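Arabinosyltransferase C (Mycobacterium tuberculosis, PDB 3PTY) polymerises arabinose into the arabinan of the mycobacterial cell wall, this chain being its C-terminal, lectin-like carbohydrate-binding domain. Local coordinates at residues Ala200-Pro214 and Val327-Trp339. Sequence-based numbering, arbitrary orientation.
Sequences ADVGAAPAWRNLRAP and VASYLKDDWFRDW. With AFO (octyl alpha-D-arabinofuranoside), chain B.
The interface between the two beta-sheets of this domain is bridged where the hairpin Ala200-Pro214, from the antiparallel sheet, meets strand 327-331 of the mixed sheet and the two successive type I turns that follow it. Arg212 reaches across: NH1 donates to the backbone O of Trp335 over 2.7 Å. Trp335 O lies close to the guanidinium plane, whereas NH1 comes in from above the plane of that carbonyl. Its NE turns back to Asn210 O of its own strand (2.8 Å), a bond made possible by the bend at chi2 (113°), which together with the NH1 bond fixes the rotation of the group. One guanidinium face is covered by Tyr330 CD2, meeting it from the ring edge with the planes 64° apart; Val202 CB lies on the opposite face. Water 3 accepts from Arg212 NH2 and can donate to Ser329 O, and water 2 joins Asn210 ND2 to Ser329 N, while Asn210 OD1 is bound by Thr168 and Arg246 and Tyr330 OH by Glu40. At the turn, Phe336 lays its ring over Ala200, whose CB sits 3.4 Å from the ring centroid in a CH-pi contact, and Pro214 CD abuts the ring edge at CZ (3.8 Å). Val202 splits its branches: CG2 touches Phe336 O (3.4 Å), whereas CG1, anti to the backbone N, lies 3.7 Å from Asp338 CB. Asp334 OD1 accepts from Phe336 N, an Asx turn that shapes this loop. The same loop carries Asp333 and Arg337 of the octyl arabinofuranoside pocket, where Arg337 NH2 touches C3' of the octyl chain (3.4 Å), a packing contact and not a polar one. Between these two segments one direct hydrogen bond, from the charged arginine to a turn carbonyl, is joined by bridging waters and an apolar patch around Phe336, with the arginine's positive charge probably eased by the backbone oxygens and waters along its edge.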
loop_
_atom_site.group_PDB
_atom_site.type_symbol
_atom_site.label_atom_id
_atom_site.label_comp_id
_atom_site.label_asym_id
_atom_site.label_seq_id
_atom_site.Cartn_x
_atom_site.Cartn_y
_atom_site.Cartn_z
ATOM N N ALA A 200 10.407 -17.073 -14.779
ATOM C CA ALA A 200 10.326 -15.677 -14.366
ATOM C C ALA A 200 10.005 -15.656 -12.879
ATOM O O ALA A 200 9.014 -16.235 -12.441
ATOM C CB ALA A 200 9.251 -14.946 -15.145
ATOM N N ASP A 201 10.852 -14.993 -12.107
ATOM C CA ASP A 201 10.701 -14.944 -10.663
ATOM C C ASP A 201 9.920 -13.672 -10.338
ATOM O O ASP A 201 10.463 -12.576 -10.411
ATOM C CB ASP A 201 12.088 -14.935 -10.007
ATOM C CG ASP A 201 12.027 -14.968 -8.490
ATOM O OD1 ASP A 201 10.927 -14.797 -7.931
ATOM O OD2 ASP A 201 13.081 -15.179 -7.854
ATOM N N VAL A 202 8.638 -13.820 -10.019
ATOM C CA VAL A 202 7.758 -12.662 -9.826
ATOM C C VAL A 202 7.328 -12.570 -8.364
ATOM O O VAL A 202 6.735 -13.502 -7.829
ATOM C CB VAL A 202 6.500 -12.750 -10.728
ATOM C CG1 VAL A 202 5.605 -11.530 -10.531
ATOM C CG2 VAL A 202 6.898 -12.882 -12.198
ATOM N N GLY A 203 7.634 -11.448 -7.719
ATOM C CA GLY A 203 7.275 -11.261 -6.325
ATOM C C GLY A 203 8.492 -10.996 -5.460
ATOM O O GLY A 203 9.625 -11.170 -5.899
ATOM N N ALA A 204 8.258 -10.581 -4.220
ATOM C CA ALA A 204 9.350 -10.207 -3.328
ATOM C C ALA A 204 10.011 -11.424 -2.683
ATOM O O ALA A 204 9.332 -12.288 -2.138
ATOM C CB ALA A 204 8.847 -9.247 -2.255
ATOM N N ALA A 205 11.336 -11.488 -2.757
ATOM C CA ALA A 205 12.105 -12.541 -2.100
ATOM C C ALA A 205 12.463 -12.078 -0.689
ATOM O O ALA A 205 12.593 -10.880 -0.449
ATOM C CB ALA A 205 13.364 -12.842 -2.893
ATOM N N PRO A 206 12.654 -13.022 0.243
ATOM C CA PRO A 206 12.651 -14.476 0.049
ATOM C C PRO A 206 11.283 -15.113 0.284
ATOM O O PRO A 206 11.187 -16.340 0.355
ATOM C CB PRO A 206 13.624 -14.953 1.125
ATOM C CG PRO A 206 13.443 -13.956 2.251
ATOM C CD PRO A 206 12.967 -12.655 1.637
ATOM N N ALA A 207 10.238 -14.295 0.394
ATOM C CA ALA A 207 8.889 -14.804 0.637
ATOM C C ALA A 207 8.409 -15.749 -0.466
ATOM O O ALA A 207 8.890 -15.693 -1.599
ATOM C CB ALA A 207 7.906 -13.640 0.784
ATOM N N TRP A 208 7.458 -16.614 -0.127
ATOM C CA TRP A 208 6.812 -17.469 -1.115
ATOM C C TRP A 208 6.282 -16.662 -2.296
ATOM O O TRP A 208 5.736 -15.573 -2.124
ATOM C CB TRP A 208 5.648 -18.230 -0.482
ATOM C CG TRP A 208 6.068 -19.322 0.457
ATOM C CD1 TRP A 208 5.982 -19.304 1.820
ATOM C CD2 TRP A 208 6.625 -20.596 0.105
ATOM N NE1 TRP A 208 6.456 -20.484 2.336
ATOM C CE2 TRP A 208 6.855 -21.296 1.309
ATOM C CE3 TRP A 208 6.957 -21.211 -1.107
ATOM C CZ2 TRP A 208 7.403 -22.578 1.338
ATOM C CZ3 TRP A 208 7.500 -22.485 -1.081
ATOM C CH2 TRP A 208 7.719 -23.157 0.136
ATOM N N ARG A 209 6.444 -17.195 -3.501
ATOM C CA ARG A 209 5.860 -16.556 -4.674
ATOM C C ARG A 209 5.730 -17.575 -5.784
ATOM O O ARG A 209 6.177 -18.710 -5.639
ATOM C CB ARG A 209 6.693 -15.354 -5.133
ATOM C CG ARG A 209 8.083 -15.709 -5.658
ATOM C CD ARG A 209 9.143 -15.246 -4.697
ATOM N NE ARG A 209 10.497 -15.356 -5.230
ATOM C CZ ARG A 209 11.545 -15.669 -4.478
ATOM N NH1 ARG A 209 11.378 -15.905 -3.181
ATOM N NH2 ARG A 209 12.751 -15.754 -5.011
ATOM N N ASN A 210 5.112 -17.169 -6.888
ATOM C CA ASN A 210 4.892 -18.070 -8.004
ATOM C C ASN A 210 5.863 -17.816 -9.146
ATOM O O ASN A 210 5.785 -16.786 -9.808
ATOM C CB ASN A 210 3.443 -17.953 -8.494
ATOM C CG ASN A 210 2.457 -18.523 -7.494
ATOM O OD1 ASN A 210 2.623 -19.647 -7.029
ATOM N ND2 ASN A 210 1.437 -17.748 -7.146
ATOM N N LEU A 211 6.785 -18.752 -9.361
ATOM C CA LEU A 211 7.663 -18.708 -10.526
ATOM C C LEU A 211 6.843 -19.120 -11.742
ATOM O O LEU A 211 6.004 -20.014 -11.644
ATOM C CB LEU A 211 8.846 -19.666 -10.351
ATOM C CG LEU A 211 9.661 -19.574 -9.056
ATOM C CD1 LEU A 211 10.705 -20.683 -9.015
ATOM C CD2 LEU A 211 10.314 -18.209 -8.912
ATOM N N ARG A 212 7.075 -18.474 -12.884
ATOM C CA ARG A 212 6.273 -18.756 -14.074
ATOM C C ARG A 212 7.127 -19.012 -15.299
ATOM O O ARG A 212 8.085 -18.285 -15.571
ATOM C CB ARG A 212 5.288 -17.620 -14.392
ATOM C CG ARG A 212 4.454 -17.129 -13.219
ATOM C CD ARG A 212 4.836 -15.702 -12.839
ATOM N NE ARG A 212 4.256 -15.287 -11.560
ATOM C CZ ARG A 212 3.311 -14.362 -11.429
ATOM N NH1 ARG A 212 2.838 -13.739 -12.502
ATOM N NH2 ARG A 212 2.861 -14.042 -10.220
ATOM N N ALA A 213 6.749 -20.044 -16.044
ATOM C CA ALA A 213 7.397 -20.382 -17.303
ATOM C C ALA A 213 6.308 -20.547 -18.357
ATOM O O ALA A 213 5.405 -21.363 -18.191
ATOM C CB ALA A 213 8.190 -21.681 -17.146
ATOM N N PRO A 214 6.386 -19.774 -19.452
ATOM C CA PRO A 214 5.354 -19.861 -20.489
ATOM C C PRO A 214 5.334 -21.245 -21.125
ATOM O O PRO A 214 6.381 -21.738 -21.551
ATOM C CB PRO A 214 5.810 -18.812 -21.516
ATOM C CG PRO A 214 7.295 -18.697 -21.277
ATOM C CD PRO A 214 7.402 -18.763 -19.783
ATOM N N VAL A 327 -4.285 -15.226 -2.401
ATOM C CA VAL A 327 -4.562 -16.304 -3.336
ATOM C C VAL A 327 -3.703 -16.104 -4.580
ATOM O O VAL A 327 -3.353 -14.974 -4.934
ATOM C CB VAL A 327 -6.052 -16.369 -3.712
ATOM C CG1 VAL A 327 -6.905 -16.592 -2.460
ATOM C CG2 VAL A 327 -6.474 -15.097 -4.412
ATOM N N ALA A 328 -3.335 -17.196 -5.234
ATOM C CA ALA A 328 -2.479 -17.089 -6.407
ATOM C C ALA A 328 -3.229 -16.353 -7.512
ATOM O O ALA A 328 -4.398 -16.626 -7.758
ATOM C CB ALA A 328 -2.054 -18.475 -6.878
ATOM N N SER A 329 -2.570 -15.413 -8.178
ATOM C CA SER A 329 -3.208 -14.725 -9.293
ATOM C C SER A 329 -2.179 -14.268 -10.323
ATOM O O SER A 329 -0.993 -14.149 -10.012
ATOM C CB SER A 329 -4.015 -13.523 -8.791
ATOM O OG SER A 329 -3.142 -12.497 -8.347
ATOM N N TYR A 330 -2.651 -13.989 -11.539
ATOM C CA TYR A 330 -1.785 -13.652 -12.667
ATOM C C TYR A 330 -2.469 -12.601 -13.525
ATOM O O TYR A 330 -3.678 -12.651 -13.714
ATOM C CB TYR A 330 -1.518 -14.905 -13.518
ATOM C CG TYR A 330 -1.145 -16.098 -12.667
ATOM C CD1 TYR A 330 -2.123 -16.917 -12.132
ATOM C CD2 TYR A 330 0.184 -16.386 -12.375
ATOM C CE1 TYR A 330 -1.797 -17.998 -11.335
ATOM C CE2 TYR A 330 0.523 -17.477 -11.570
ATOM C CZ TYR A 330 -0.476 -18.274 -11.058
ATOM O OH TYR A 330 -0.170 -19.354 -10.258
ATOM N N LEU A 331 -1.701 -11.655 -14.053
ATOM C CA LEU A 331 -2.266 -10.642 -14.947
ATOM C C LEU A 331 -2.228 -11.138 -16.393
ATOM O O LEU A 331 -1.155 -11.346 -16.953
ATOM C CB LEU A 331 -1.478 -9.335 -14.831
ATOM C CG LEU A 331 -1.994 -8.165 -15.669
ATOM C CD1 LEU A 331 -3.415 -7.788 -15.241
ATOM C CD2 LEU A 331 -1.052 -6.966 -15.556
ATOM N N LYS A 332 -3.401 -11.320 -16.995
ATOM C CA LYS A 332 -3.508 -11.807 -18.378
ATOM C C LYS A 332 -2.661 -11.022 -19.400
ATOM O O LYS A 332 -2.094 -11.603 -20.339
ATOM C CB LYS A 332 -4.978 -11.793 -18.804
ATOM C CG LYS A 332 -5.226 -12.230 -20.229
ATOM C CD LYS A 332 -6.719 -12.313 -20.527
ATOM C CE LYS A 332 -7.384 -10.955 -20.384
ATOM N NZ LYS A 332 -8.711 -10.918 -21.064
ATOM N N ASP A 333 -2.577 -9.708 -19.212
ATOM C CA ASP A 333 -1.836 -8.817 -20.116
ATOM C C ASP A 333 -0.311 -8.919 -20.022
ATOM O O ASP A 333 0.398 -8.512 -20.943
ATOM C CB ASP A 333 -2.243 -7.366 -19.872
ATOM C CG ASP A 333 -3.742 -7.171 -19.933
ATOM O OD1 ASP A 333 -4.389 -7.238 -18.865
ATOM O OD2 ASP A 333 -4.267 -6.976 -21.049
ATOM N N ASP A 334 0.190 -9.437 -18.904
ATOM C CA ASP A 334 1.626 -9.575 -18.712
ATOM C C ASP A 334 1.869 -10.595 -17.624
ATOM O O ASP A 334 1.802 -10.261 -16.448
ATOM C CB ASP A 334 2.254 -8.226 -18.319
ATOM C CG ASP A 334 3.772 -8.302 -18.166
ATOM O OD1 ASP A 334 4.357 -9.426 -18.211
ATOM O OD2 ASP A 334 4.387 -7.225 -17.999
ATOM N N TRP A 335 2.169 -11.831 -18.019
ATOM C CA TRP A 335 2.241 -12.942 -17.077
ATOM C C TRP A 335 3.400 -12.810 -16.109
ATOM O O TRP A 335 3.486 -13.555 -15.136
ATOM C CB TRP A 335 2.368 -14.282 -17.819
ATOM C CG TRP A 335 1.275 -14.564 -18.807
ATOM C CD1 TRP A 335 1.396 -14.608 -20.170
ATOM C CD2 TRP A 335 -0.101 -14.863 -18.517
ATOM N NE1 TRP A 335 0.183 -14.906 -20.741
ATOM C CE2 TRP A 335 -0.751 -15.068 -19.751
ATOM C CE3 TRP A 335 -0.841 -14.973 -17.340
ATOM C CZ2 TRP A 335 -2.110 -15.374 -19.840
ATOM C CZ3 TRP A 335 -2.190 -15.281 -17.429
ATOM C CH2 TRP A 335 -2.808 -15.478 -18.671
ATOM N N PHE A 336 4.306 -11.879 -16.385
ATOM C CA PHE A 336 5.479 -11.690 -15.543
ATOM C C PHE A 336 5.354 -10.448 -14.658
ATOM O O PHE A 336 6.286 -10.090 -13.950
ATOM C CB PHE A 336 6.759 -11.590 -16.388
ATOM C CG PHE A 336 7.085 -12.847 -17.164
ATOM C CD1 PHE A 336 8.037 -12.824 -18.173
ATOM C CD2 PHE A 336 6.439 -14.040 -16.887
ATOM C CE1 PHE A 336 8.346 -13.977 -18.889
ATOM C CE2 PHE A 336 6.730 -15.196 -17.597
ATOM C CZ PHE A 336 7.686 -15.164 -18.601
ATOM N N ARG A 337 4.204 -9.791 -14.704
ATOM C CA ARG A 337 3.996 -8.582 -13.907
ATOM C C ARG A 337 3.459 -8.904 -12.506
ATOM O O ARG A 337 2.471 -9.626 -12.365
ATOM C CB ARG A 337 3.042 -7.630 -14.647
ATOM C CG ARG A 337 2.432 -6.541 -13.776
ATOM C CD ARG A 337 3.459 -5.519 -13.384
ATOM N NE ARG A 337 3.857 -4.719 -14.534
ATOM C CZ ARG A 337 4.740 -3.733 -14.484
ATOM N NH1 ARG A 337 5.318 -3.413 -13.330
ATOM N NH2 ARG A 337 5.042 -3.069 -15.588
ATOM N N ASP A 338 4.124 -8.383 -11.476
ATOM C CA ASP A 338 3.584 -8.421 -10.115
ATOM C C ASP A 338 2.541 -7.299 -10.002
ATOM O O ASP A 338 2.863 -6.168 -9.646
ATOM C CB ASP A 338 4.711 -8.236 -9.083
ATOM C CG ASP A 338 4.278 -8.597 -7.659
ATOM O OD1 ASP A 338 3.133 -9.051 -7.468
ATOM O OD2 ASP A 338 5.088 -8.422 -6.728
ATOM N N TRP A 339 1.293 -7.602 -10.340
ATOM C CA TRP A 339 0.269 -6.557 -10.450
ATOM C C TRP A 339 -0.169 -6.011 -9.093
ATOM O O TRP A 339 -0.622 -4.867 -8.995
ATOM C CB TRP A 339 -0.960 -7.074 -11.209
ATOM C CG TRP A 339 -1.747 -8.099 -10.439
ATOM C CD1 TRP A 339 -1.585 -9.460 -10.473
ATOM C CD2 TRP A 339 -2.813 -7.844 -9.514
ATOM N NE1 TRP A 339 -2.481 -10.062 -9.626
ATOM C CE2 TRP A 339 -3.246 -9.095 -9.026
ATOM C CE3 TRP A 339 -3.436 -6.681 -9.050
ATOM C CZ2 TRP A 339 -4.275 -9.212 -8.096
ATOM C CZ3 TRP A 339 -4.465 -6.804 -8.119
ATOM C CH2 TRP A 339 -4.873 -8.057 -7.659
HETATM C C1 AFO B . 2.733 1.261 -15.429
HETATM O O1 AFO B . 2.518 0.244 -16.409
HETATM C C2 AFO B . 1.358 1.674 -14.914
HETATM O O2 AFO B . 1.319 1.755 -13.483
HETATM C C3 AFO B . 1.057 3.014 -15.554
HETATM O O3 AFO B . -0.121 2.880 -16.341
HETATM C C4 AFO B . 2.241 3.298 -16.468
HETATM O O4 AFO B . 3.296 2.417 -16.057
HETATM C C5 AFO B . 2.688 4.758 -16.439
HETATM O O5 AFO B . 3.444 5.049 -17.625
HETATM C "C1'" AFO B . 3.706 -0.193 -17.062
HETATM C "C2'" AFO B . 3.284 -1.045 -18.253
HETATM C "C3'" AFO B . 4.391 -1.988 -18.719
HETATM C "C4'" AFO B . 3.989 -2.614 -20.049
HETATM C "C5'" AFO B . 2.476 -2.592 -20.240
HETATM C "C6'" AFO B . 1.757 -3.653 -19.410
HETATM C "C7'" AFO B . 0.246 -3.446 -19.456
HETATM C "C8'" AFO B . -0.484 -4.546 -18.717
HETATM O O HOH W 1 5.088 -9.297 -4.148
HETATM O O HOH W 2 0.544 -15.154 -7.894
HETATM O O HOH W 3 0.875 -12.078 -10.493
HETATM O O HOH W 4 1.152 -11.571 -13.857
#